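Local coordinates for spindle pole body component (Chaetomium thermophilum, PDB 6L82), which probably serves as a GCP5-type subunit of gamma-tubulin complexes that binds gamma-tubulin and microtubule minus ends, represented here by its all-helical N-terminal part, at residues T53-V58 with F95-L100; D60-L65 with L102-A107. All blocks are in the same frame, centred on the assembly; numbering follows the deposited sequence.

Interaction 1 (T53-V58 with F95-L100); sequences TNQFEV and FTPELL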
ATOM      1  N   THR A  53       8.992   3.433  10.674  1.00 47.24           N
ATOM      2  CA  THR A  53       8.859   1.989  10.766  1.00 43.30           C
ATOM      3  C   THR A  53      10.115   1.380  11.370  1.00 40.80           C
ATOM      4  O   THR A  53      11.239   1.783  11.055  1.00 44.20           O
ATOM      5  CB  THR A  53       8.587   1.337   9.411  1.00 41.24           C
ATOM      6  OG1 THR A  53       9.820   0.911   8.824  1.00 54.01           O
ATOM      7  CG2 THR A  53       7.860   2.272   8.485  1.00 24.01           C
ATOM      8  N   ASN A  54       9.900   0.392  12.230  1.00 26.46           N
ATOM      9  CA  ASN A  54      10.952  -0.308  12.955  1.00 35.42           C
ATOM     10  C   ASN A  54      11.249  -1.599  12.194  1.00 37.16           C
ATOM     11  O   ASN A  54      10.399  -2.493  12.124  1.00 36.73           O
ATOM     12  CB  ASN A  54      10.476  -0.550  14.391  1.00 34.56           C
ATOM     13  CG  ASN A  54      11.363  -1.482  15.191  1.00 40.04           C
ATOM     14  OD1 ASN A  54      12.349  -2.053  14.707  1.00 37.28           O
ATOM     15  ND2 ASN A  54      11.011  -1.629  16.459  1.00 43.26           N
ATOM     16  N   GLN A  55      12.451  -1.684  11.609  1.00 42.89           N
ATOM     17  CA  GLN A  55      12.769  -2.799  10.717  1.00 42.04           C
ATOM     18  C   GLN A  55      12.838  -4.126  11.466  1.00 39.33           C
ATOM     19  O   GLN A  55      12.531  -5.181  10.894  1.00 35.49           O
ATOM     20  CB  GLN A  55      14.087  -2.537   9.986  1.00 39.57           C
ATOM     21  CG  GLN A  55      14.315  -3.470   8.813  1.00 50.73           C
ATOM     22  CD  GLN A  55      15.623  -3.201   8.079  1.00 64.55           C
ATOM     23  OE1 GLN A  55      16.441  -2.387   8.513  1.00 65.57           O
ATOM     24  NE2 GLN A  55      15.814  -3.878   6.948  1.00 67.86           N
ATOM     25  N   PHE A  56      13.245  -4.106  12.734  1.00 42.92           N
ATOM     26  CA  PHE A  56      13.213  -5.341  13.505  1.00 39.69           C
ATOM     27  C   PHE A  56      11.786  -5.854  13.641  1.00 39.45           C
ATOM     28  O   PHE A  56      11.531  -7.052  13.477  1.00 38.56           O
ATOM     29  CB  PHE A  56      13.842  -5.146  14.879  1.00 44.00           C
ATOM     30  CG  PHE A  56      13.639  -6.325  15.784  1.00 65.66           C
ATOM     31  CD1 PHE A  56      14.257  -7.541  15.504  1.00 65.75           C
ATOM     32  CD2 PHE A  56      12.802  -6.240  16.890  1.00 71.27           C
ATOM     33  CE1 PHE A  56      14.063  -8.639  16.323  1.00 64.94           C
ATOM     34  CE2 PHE A  56      12.602  -7.336  17.712  1.00 67.83           C
ATOM     35  CZ  PHE A  56      13.235  -8.536  17.426  1.00 67.83           C
ATOM     36  N   GLU A  57      10.833  -4.949  13.893  1.00 42.56           N
ATOM     37  CA  GLU A  57       9.432  -5.349  13.999  1.00 40.56           C
ATOM     38  C   GLU A  57       8.927  -5.958  12.695  1.00 40.52           C
ATOM     39  O   GLU A  57       8.258  -7.002  12.705  1.00 38.20           O
ATOM     40  CB  GLU A  57       8.573  -4.147  14.401  1.00 48.46           C
ATOM     41  CG  GLU A  57       7.080  -4.437  14.598  1.00 62.11           C
ATOM     42  CD  GLU A  57       6.794  -5.431  15.730  1.00 80.79           C
ATOM     43  OE1 GLU A  57       5.625  -5.857  15.859  1.00 88.80           O
ATOM     44  OE2 GLU A  57       7.724  -5.784  16.490  1.00 83.68           O
ATOM     45  N   VAL A  58       9.225  -5.310  11.565  1.00 36.46           N
ATOM     46  CA  VAL A  58       8.822  -5.834  10.261  1.00 27.33           C
ATOM     47  C   VAL A  58       9.309  -7.268  10.092  1.00 29.15           C
ATOM     48  O   VAL A  58       8.565  -8.150   9.650  1.00 33.19           O
ATOM     49  CB  VAL A  58       9.355  -4.932   9.133  1.00 34.13           C
ATOM     50  CG1 VAL A  58       9.287  -5.664   7.800  1.00 27.11           C
ATOM     51  CG2 VAL A  58       8.590  -3.592   9.073  1.00 26.42           C
ATOM     52  N   PHE A  95      13.974   2.209   1.488  1.00 34.33           N
ATOM     53  CA  PHE A  95      12.524   2.148   1.404  1.00 37.03           C
ATOM     54  C   PHE A  95      11.965   0.728   1.529  1.00 34.27           C
ATOM     55  O   PHE A  95      10.753   0.575   1.706  1.00 32.19           O
ATOM     56  CB  PHE A  95      12.056   2.800   0.094  1.00 36.84           C
ATOM     57  CG  PHE A  95      12.533   4.228  -0.082  1.00 40.07           C
ATOM     58  CD1 PHE A  95      12.083   5.235   0.764  1.00 41.24           C
ATOM     59  CD2 PHE A  95      13.424   4.562  -1.096  1.00 41.80           C
ATOM     60  CE1 PHE A  95      12.521   6.553   0.607  1.00 35.82           C
ATOM     61  CE2 PHE A  95      13.865   5.880  -1.266  1.00 38.57           C
ATOM     62  CZ  PHE A  95      13.412   6.873  -0.412  1.00 32.72           C
ATOM     63  N   THR A  96      12.804  -0.311   1.476  1.00 30.34           N
ATOM     64  CA  THR A  96      12.285  -1.677   1.570  1.00 35.87           C
ATOM     65  C   THR A  96      11.524  -1.956   2.872  1.00 30.95           C
ATOM     66  O   THR A  96      10.386  -2.444   2.800  1.00 31.64           O
ATOM     67  CB  THR A  96      13.414  -2.706   1.390  1.00 39.94           C
ATOM     68  OG1 THR A  96      14.273  -2.322   0.308  1.00 36.99           O
ATOM     69  CG2 THR A  96      12.819  -4.088   1.092  1.00 37.81           C
ATOM     70  N   PRO A  97      12.068  -1.678   4.070  1.00 35.21           N
ATOM     71  CA  PRO A  97      11.278  -1.964   5.288  1.00 32.52           C
ATOM     72  C   PRO A  97       9.932  -1.270   5.307  1.00 36.05           C
ATOM     73  O   PRO A  97       8.941  -1.845   5.791  1.00 33.11           O
ATOM     74  CB  PRO A  97      12.176  -1.449   6.426  1.00 38.15           C
ATOM     75  CG  PRO A  97      13.540  -1.362   5.852  1.00 37.25           C
ATOM     76  CD  PRO A  97      13.371  -1.068   4.394  1.00 36.58           C
ATOM     77  N   GLU A  98       9.871  -0.033   4.800  1.00 29.08           N
ATOM     78  CA  GLU A  98       8.605   0.695   4.787  1.00 29.38           C
ATOM     79  C   GLU A  98       7.597   0.007   3.888  1.00 28.41           C
ATOM     80  O   GLU A  98       6.410  -0.079   4.220  1.00 28.91           O
ATOM     81  CB  GLU A  98       8.812   2.136   4.315  1.00 31.39           C
ATOM     82  CG  GLU A  98       9.815   2.958   5.101  1.00 37.88           C
ATOM     83  CD  GLU A  98       9.740   4.445   4.742  1.00 51.58           C
ATOM     84  OE1 GLU A  98       8.639   4.944   4.425  1.00 63.59           O
ATOM     85  OE2 GLU A  98      10.787   5.115   4.761  1.00 60.05           O
ATOM     86  N   LEU A  99       8.048  -0.476   2.731  1.00 31.48           N
ATOM     87  CA  LEU A  99       7.128  -1.116   1.801  1.00 26.88           C
ATOM     88  C   LEU A  99       6.592  -2.412   2.376  1.00 28.66           C
ATOM     89  O   LEU A  99       5.407  -2.734   2.207  1.00 32.15           O
ATOM     90  CB  LEU A  99       7.824  -1.364   0.464  1.00 33.71           C
ATOM     91  CG  LEU A  99       8.145  -0.056  -0.265  1.00 33.67           C
ATOM     92  CD1 LEU A  99       9.171  -0.247  -1.390  1.00 27.61           C
ATOM     93  CD2 LEU A  99       6.838   0.540  -0.792  1.00 30.50           C
ATOM     94  N   LEU A 100       7.452  -3.176   3.054  1.00 28.67           N
ATOM     95  CA  LEU A 100       6.972  -4.397   3.680  1.00 29.77           C
ATOM     96  C   LEU A 100       6.031  -4.061   4.823  1.00 30.03           C
ATOM     97  O   LEU A 100       5.015  -4.739   5.021  1.00 30.38           O
ATOM     98  CB  LEU A 100       8.140  -5.263   4.161  1.00 24.99           C
ATOM     99  CG  LEU A 100       9.216  -5.729   3.189  1.00 27.28           C
ATOM    100  CD1 LEU A 100      10.510  -6.187   3.893  1.00 24.71           C
ATOM    101  CD2 LEU A 100       8.646  -6.847   2.316  1.00 23.44           C
TER

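Interaction 2 (D60-L65 with L102-A107); sequences DRLNGL and LLLELA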
ATOM      1  N   ASP A  60      10.241  -9.401  12.432  1.00 32.72           N
ATOM      2  CA  ASP A  60       9.589 -10.258  13.411  1.00 39.57           C
ATOM      3  C   ASP A  60       8.171 -10.605  12.974  1.00 38.56           C
ATOM      4  O   ASP A  60       7.731 -11.748  13.136  1.00 40.41           O
ATOM      5  CB  ASP A  60       9.594  -9.579  14.783  1.00 54.66           C
ATOM      6  CG  ASP A  60       9.110 -10.496  15.896  1.00 61.89           C
ATOM      7  OD1 ASP A  60       9.862 -11.418  16.278  1.00 59.57           O
ATOM      8  OD2 ASP A  60       7.987 -10.280  16.403  1.00 68.64           O
ATOM      9  N   ARG A  61       7.445  -9.652  12.386  1.00 28.75           N
ATOM     10  CA  ARG A  61       6.098  -9.983  11.929  1.00 32.35           C
ATOM     11  C   ARG A  61       6.146 -10.915  10.723  1.00 35.08           C
ATOM     12  O   ARG A  61       5.282 -11.784  10.566  1.00 32.32           O
ATOM     13  CB  ARG A  61       5.312  -8.718  11.596  1.00 26.15           C
ATOM     14  CG  ARG A  61       4.896  -7.874  12.803  1.00 30.24           C
ATOM     15  CD  ARG A  61       4.372  -6.469  12.377  1.00 33.75           C
ATOM     16  NE  ARG A  61       3.044  -6.500  11.753  1.00 41.84           N
ATOM     17  CZ  ARG A  61       2.356  -5.420  11.375  1.00 46.16           C
ATOM     18  NH1 ARG A  61       2.856  -4.203  11.547  1.00 42.37           N
ATOM     19  NH2 ARG A  61       1.160  -5.558  10.817  1.00 41.92           N
ATOM     20  N   LEU A  62       7.145 -10.752   9.856  1.00 35.76           N
ATOM     21  CA  LEU A  62       7.290 -11.691   8.753  1.00 38.81           C
ATOM     22  C   LEU A  62       7.701 -13.074   9.259  1.00 38.04           C
ATOM     23  O   LEU A  62       7.276 -14.097   8.706  1.00 38.16           O
ATOM     24  CB  LEU A  62       8.298 -11.152   7.742  1.00 38.43           C
ATOM     25  CG  LEU A  62       7.901  -9.836   7.062  1.00 39.99           C
ATOM     26  CD1 LEU A  62       9.079  -9.278   6.290  1.00 31.04           C
ATOM     27  CD2 LEU A  62       6.720 -10.034   6.137  1.00 33.83           C
ATOM     28  N   ASN A  63       8.511 -13.129  10.320  1.00 40.39           N
ATOM     29  CA  ASN A  63       8.861 -14.421  10.909  1.00 39.27           C
ATOM     30  C   ASN A  63       7.631 -15.106  11.497  1.00 35.52           C
ATOM     31  O   ASN A  63       7.404 -16.297  11.266  1.00 42.90           O
ATOM     32  CB  ASN A  63       9.955 -14.250  11.965  1.00 40.77           C
ATOM     33  CG  ASN A  63      11.310 -13.933  11.342  1.00 43.66           C
ATOM     34  OD1 ASN A  63      11.538 -14.223  10.172  1.00 45.09           O
ATOM     35  ND2 ASN A  63      12.208 -13.341  12.118  1.00 45.05           N
ATOM     36  N   GLY A  64       6.805 -14.361  12.231  1.00 38.43           N
ATOM     37  CA  GLY A  64       5.605 -14.947  12.809  1.00 37.85           C
ATOM     38  C   GLY A  64       4.599 -15.422  11.774  1.00 33.60           C
ATOM     39  O   GLY A  64       3.874 -16.394  12.010  1.00 28.11           O
ATOM     40  N   LEU A  65       4.530 -14.745  10.625  1.00 32.62           N
ATOM     41  CA  LEU A  65       3.688 -15.212   9.525  1.00 35.13           C
ATOM     42  C   LEU A  65       4.168 -16.563   9.004  1.00 33.14           C
ATOM     43  O   LEU A  65       3.379 -17.507   8.861  1.00 36.94           O
ATOM     44  CB  LEU A  65       3.690 -14.183   8.387  1.00 33.02           C
ATOM     45  CG  LEU A  65       2.526 -13.205   8.300  1.00 43.95           C
ATOM     46  CD1 LEU A  65       2.763 -12.222   7.151  1.00 36.14           C
ATOM     47  CD2 LEU A  65       1.221 -13.968   8.122  1.00 46.35           C
ATOM     48  N   LEU A 102       4.005  -1.575   4.892  1.00 22.13           N
ATOM     49  CA  LEU A 102       2.740  -1.314   4.212  1.00 28.23           C
ATOM     50  C   LEU A 102       2.017  -2.612   3.884  1.00 33.54           C
ATOM     51  O   LEU A 102       0.804  -2.724   4.105  1.00 37.73           O
ATOM     52  CB  LEU A 102       2.993  -0.504   2.928  1.00 26.77           C
ATOM     53  CG  LEU A 102       1.784  -0.344   2.003  1.00 28.77           C
ATOM     54  CD1 LEU A 102       0.721   0.544   2.654  1.00 33.36           C
ATOM     55  CD2 LEU A 102       2.184   0.208   0.632  1.00 31.15           C
ATOM     56  N   LEU A 103       2.748  -3.614   3.366  1.00 28.16           N
ATOM     57  CA  LEU A 103       2.108  -4.894   3.051  1.00 31.40           C
ATOM     58  C   LEU A 103       1.651  -5.607   4.320  1.00 30.17           C
ATOM     59  O   LEU A 103       0.551  -6.174   4.352  1.00 29.73           O
ATOM     60  CB  LEU A 103       3.039  -5.800   2.234  1.00 27.71           C
ATOM     61  CG  LEU A 103       3.607  -5.194   0.941  1.00 30.02           C
ATOM     62  CD1 LEU A 103       4.492  -6.189   0.205  1.00 23.11           C
ATOM     63  CD2 LEU A 103       2.485  -4.664   0.028  1.00 29.66           C
ATOM     64  N   LEU A 104       2.470  -5.582   5.376  1.00 27.58           N
ATOM     65  CA  LEU A 104       2.029  -6.139   6.655  1.00 35.71           C
ATOM     66  C   LEU A 104       0.728  -5.491   7.120  1.00 39.80           C
ATOM     67  O   LEU A 104      -0.165  -6.178   7.632  1.00 38.21           O
ATOM     68  CB  LEU A 104       3.119  -5.980   7.716  1.00 32.44           C
ATOM     69  CG  LEU A 104       4.387  -6.784   7.467  1.00 33.62           C
ATOM     70  CD1 LEU A 104       5.502  -6.379   8.401  1.00 31.23           C
ATOM     71  CD2 LEU A 104       4.059  -8.248   7.668  1.00 30.20           C
ATOM     72  N   GLU A 105       0.587  -4.172   6.915  1.00 38.10           N
ATOM     73  CA  GLU A 105      -0.628  -3.484   7.350  1.00 35.21           C
ATOM     74  C   GLU A 105      -1.834  -3.848   6.494  1.00 33.39           C
ATOM     75  O   GLU A 105      -2.965  -3.768   6.975  1.00 35.51           O
ATOM     76  CB  GLU A 105      -0.421  -1.973   7.330  1.00 29.33           C
ATOM     77  CG  GLU A 105       0.500  -1.467   8.429  1.00 38.89           C
ATOM     78  CD  GLU A 105       0.002  -1.824   9.814  1.00 51.30           C
ATOM     79  OE1 GLU A 105       0.774  -2.432  10.580  1.00 61.47           O
ATOM     80  OE2 GLU A 105      -1.160  -1.492  10.136  1.00 48.33           O
ATOM     81  N   LEU A 106      -1.631  -4.237   5.233  1.00 28.79           N
ATOM     82  CA  LEU A 106      -2.738  -4.649   4.376  1.00 22.43           C
ATOM     83  C   LEU A 106      -2.934  -6.162   4.331  1.00 26.23           C
ATOM     84  O   LEU A 106      -3.859  -6.634   3.660  1.00 31.72           O
ATOM     85  CB  LEU A 106      -2.535  -4.102   2.948  1.00 27.34           C
ATOM     86  CG  LEU A 106      -2.520  -2.565   2.829  1.00 29.83           C
ATOM     87  CD1 LEU A 106      -2.184  -2.075   1.409  1.00 29.12           C
ATOM     88  CD2 LEU A 106      -3.844  -1.974   3.274  1.00 30.19           C
ATOM     89  N   ALA A 107      -2.114  -6.932   5.043  1.00 25.36           N
ATOM     90  CA  ALA A 107      -2.171  -8.380   4.919  1.00 33.06           C
ATOM     91  C   ALA A 107      -3.525  -8.908   5.378  1.00 36.20           C
ATOM     92  O   ALA A 107      -4.156  -8.347   6.271  1.00 33.49           O
ATOM     93  CB  ALA A 107      -1.050  -9.024   5.738  1.00 33.35           C
TER

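Interaction 1 (T53-V58 with F95-L100)
Thr53, Gln55 and Val58 close around Pro97 where two helices of this all-helical N-terminal domain begin side by side. Helix 55-71 and helix 96-106 meet through their first turns, and no hydrogen bond joins the two segments, so the contact rests on van der Waals packing.

The hydrogen bonds nearby belong to the start of helix 55-71. Asn54 occupies the N-cap, and its OD1 accepts weak capping bonds from the backbone N atoms of Phe56 and Glu57, which otherwise have no acceptor within the helix. The bond to Phe56 is markedly bent, that to Glu57 straighter but long, 3.4 Å from Glu57 N to Asn54 OD1.

Pro97 is the centre of the packing. Gln55 reaches it with an outstretched chain: CG stands anti to the backbone N (chi1 -166°), and the extended chain lays one face of the amide over the CG corner of the proline ring. Gln55 CD and Pro97 CG are 3.6 Å apart, while Gln55 CG lies against CB and CG of the same ring. Thr53, in the loop leading into helix 55-71, crosses the proline at about a right angle, its OG1 4.1 Å from Pro97 CB. Its methyl CG2 rests 4.0 Å from Glu98 CG, the aliphatic base of that side chain.

Deeper in, Val58 divides its two branches between successive parts of helix 96-106 and also touches His101 and Leu104. Thr53 and Glu98 additionally pack on apolar side chains of the other protein in the assembly. Val58 CG2 lies 3.7 Å from Pro97 O, whereas Val58 CG1, anti to its own backbone N (chi1 164°), sits 3.8 Å from Leu100 CB and also borders Leu100 CD1.

Interaction 2 (D60-L65 with L102-A107)
Arg61 and Leu104, with their CA atoms 7.7 Å apart, mark the nearest backbone approach of two helical segments whose axes run in the same general sense at 46° and come no closer than 11.2 Å. That wide separation is bridged by side chains, chiefly Leu104, which is directed toward helix 55-71 and is the most heavily covered residue of the contact. The result is an apolar layer with a salt bridge at its margin, joining two helices of the N-terminal helical part of this GCP5 protein.

The apolar half gathers round the two methyls of Leu104. Its CD2 is 3.6 Å from Leu62 CD2, the two side chains crossing at about a right angle, and the same CD2 lies 4.2 Å from Leu65 CD1. Leu104 CD1 rests against the aliphatic part of Arg61, near CB and CD.

Beyond this leucine, Arg61 turns polar. A bend at chi3 (73°) brings its guanidinium across Leu104, so that Leu104 CB covers one face near the rim of the group. The edge is used by Glu105: NH1 and NH2 of Arg61 grip the carboxylate end-on, both through a single oxygen. Arg61 NH1 lies 2.9 Å from Glu105 OE1 and meets it nearly along the C-O bond; NH2 forms a longer, more bent bond of 3.2 Å to OE1 from above the carboxylate plane. OE1 stays in the guanidinium plane, but the carboxylate is turned 78° against it. Glu105 starts out away from helix 55-71 and folds back at chi2 to reach the arginine.

Its other oxygen, OE2, lies near an acidic side chain of the second protein, which may raise the proton affinity of one of the two acids. Leu62 and Leu65 continue the apolar layer onto Leu85 and Leu81 of helix 75-88, while Leu102 and Leu103 pack against the partner protein.

Overall arrangement
Interactions 1 and 2 are successive levels of one interface between helix 55-71 and helix 96-106, their centres about 10 Å apart. The two helices start close together around 53-58 and 95-100, and diverge toward 60-65 and 102-107, where leucines and the Arg61-Glu105 salt bridge span the gap. The levels are continuous: Val58 O of interaction 1 lies 3.8 Å from Leu104 CD1 of interaction 2, and Leu100 CD1 is 4.2 Å from Leu62 CD1. Helix 75-88 packs beside both levels, with Leu88 at Leu100. Both also border the second protein of the assembly, which packs along helix 96-106.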